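Local coordinates for protein phosphoenolpyruvate--glycerone phosphotransferase (Enterococcus faecalis, PDB 3B48) that probably serves as the phosphoryl donor subunit of a dihydroxyacetone kinase complex, passing phosphoryl groups derived from phosphoenolpyruvate on toward dihydroxyacetone, at residues K22-I25 against E26-A30. Residues are numbered along the deposited sequence; the frame is centred on the assembly and turned at random.
Sequences KEMI and EQMNA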
loop_
_atom_site.group_PDB
_atom_site.type_symbol
_atom_site.label_atom_id
_atom_site.label_comp_id
_atom_site.label_asym_id
_atom_site.label_seq_id
_atom_site.Cartn_x
_atom_site.Cartn_y
_atom_site.Cartn_z
ATOM N N LYS B 22 5.525 3.575 7.685
ATOM C CA LYS B 22 6.744 4.143 8.253
ATOM C C LYS B 22 7.311 3.250 9.359
ATOM O O LYS B 22 8.498 2.870 9.354
ATOM C CB LYS B 22 6.497 5.571 8.747
ATOM C CG LYS B 22 7.558 6.116 9.735
ATOM C CD LYS B 22 7.387 7.628 9.899
ATOM C CE LYS B 22 8.250 8.203 11.000
ATOM N NZ LYS B 22 9.689 8.290 10.643
ATOM N N GLU B 23 6.440 2.904 10.286
ATOM C CA GLU B 23 6.756 1.972 11.358
ATOM C C GLU B 23 7.257 0.613 10.846
ATOM O O GLU B 23 8.248 0.099 11.354
ATOM C CB GLU B 23 5.527 1.857 12.276
ATOM C CG GLU B 23 5.184 0.488 12.863
ATOM C CD GLU B 23 3.909 0.554 13.701
ATOM O OE1 GLU B 23 3.663 1.630 14.313
ATOM O OE2 GLU B 23 3.154 -0.459 13.757
HETATM N N MSE B 24 6.586 0.069 9.822
HETATM C CA MSE B 24 6.933 -1.242 9.240
HETATM C C MSE B 24 8.293 -1.225 8.576
HETATM O O MSE B 24 9.139 -2.056 8.851
HETATM C CB MSE B 24 5.875 -1.704 8.248
HETATM C CG MSE B 24 6.093 -3.122 7.759
HETATM SE SE MSE B 24 4.789 -3.656 6.405
HETATM C CE MSE B 24 5.289 -2.371 5.003
ATOM N N ILE B 25 8.510 -0.261 7.702
ATOM C CA ILE B 25 9.801 -0.113 7.067
ATOM C C ILE B 25 10.948 0.098 8.093
ATOM O O ILE B 25 11.968 -0.587 8.039
ATOM C CB ILE B 25 9.748 1.050 6.086
ATOM C CG1 ILE B 25 8.865 0.666 4.895
ATOM C CG2 ILE B 25 11.139 1.444 5.671
ATOM C CD1 ILE B 25 8.747 1.730 3.893
ATOM N N GLU B 26 10.771 1.036 9.019
ATOM C CA GLU B 26 11.794 1.334 10.044
ATOM C C GLU B 26 12.133 0.139 10.917
ATOM O O GLU B 26 13.291 -0.080 11.260
ATOM C CB GLU B 26 11.354 2.495 10.923
ATOM C CG GLU B 26 11.321 3.765 10.148
ATOM C CD GLU B 26 10.867 4.930 10.950
ATOM O OE1 GLU B 26 10.428 4.753 12.114
ATOM O OE2 GLU B 26 10.955 6.042 10.387
ATOM N N GLN B 27 11.121 -0.650 11.246
ATOM C CA GLN B 27 11.315 -1.782 12.115
ATOM C C GLN B 27 11.971 -2.924 11.347
ATOM O O GLN B 27 12.679 -3.746 11.924
ATOM C CB GLN B 27 9.986 -2.183 12.717
ATOM C CG GLN B 27 10.053 -2.578 14.187
ATOM C CD GLN B 27 10.912 -1.647 15.056
ATOM O OE1 GLN B 27 11.770 -2.114 15.809
ATOM N NE2 GLN B 27 10.680 -0.335 14.952
HETATM N N MSE B 28 11.752 -2.954 10.036
HETATM C CA MSE B 28 12.432 -3.900 9.168
HETATM C C MSE B 28 13.889 -3.491 8.929
HETATM O O MSE B 28 14.643 -4.243 8.304
HETATM C CB MSE B 28 11.695 -4.057 7.837
HETATM C CG MSE B 28 10.440 -4.891 7.943
HETATM SE SE MSE B 28 9.442 -4.957 6.274
HETATM C CE MSE B 28 10.582 -6.332 5.430
ATOM N N ASN B 29 14.272 -2.316 9.440
ATOM C CA ASN B 29 15.630 -1.775 9.271
ATOM C C ASN B 29 15.947 -1.397 7.810
ATOM O O ASN B 29 17.107 -1.332 7.387
ATOM C CB ASN B 29 16.672 -2.754 9.847
ATOM C CG ASN B 29 16.542 -2.936 11.366
ATOM O OD1 ASN B 29 16.388 -1.963 12.116
ATOM N ND2 ASN B 29 16.620 -4.176 11.818
ATOM N N ALA B 30 14.891 -1.141 7.056
ATOM C CA ALA B 30 14.967 -0.779 5.647
ATOM C C ALA B 30 15.126 0.729 5.378
ATOM O O ALA B 30 15.180 1.151 4.216
ATOM C CB ALA B 30 13.727 -1.305 4.913
#
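Ile25 and Ala30 meet at the C-terminal end of helix 15-27, where a Schellman motif closes the helix of the beta-alpha-beta unit leading from strand 6-11 to strand 35-38. The evidence is threefold. Asn29 has a positive phi of 67°. Ala30 N hydrogen-bonds to Ile25 O at 3.1 Å. Asn29 N hydrogen-bonds to Glu26 O at 3.0 Å. The same two residues that share the 6→1 bond, Ile25 and Ala30, also meet through their side chains, CG2 of Ile25 lying 3.9 Å from CB of Ala30, the apolar contact characteristic of this motif. One turn earlier, Lys22 and Glu26 form an i to i+4 salt bridge, with NZ 2.6 Å from OE2. The ammonium comes to the syn side of the carboxylate, 19° out of its plane. Lys22 runs extended until chi4 (74°), where the bend turns NZ toward the acid; NZ also hydrogen-bonds to Ile36 O, tying the helix to the next strand. The same two residues are also joined through the backbone, Glu26 N hydrogen-bonding to Lys22 O at 2.9 Å and nearly straight. The two selenomethionines, Met24 and Met28, run side by side in the same direction, CG of Met24 lying 4.1 Å from SE of Met28. Met24 packs on Val103 and Met28 on Phe107 of helix 102-113, and both also touch the second subunit, at Ser12 and Leu73 respectively. On the Met28 side chain, CG lies 3.2 Å from Met24 O.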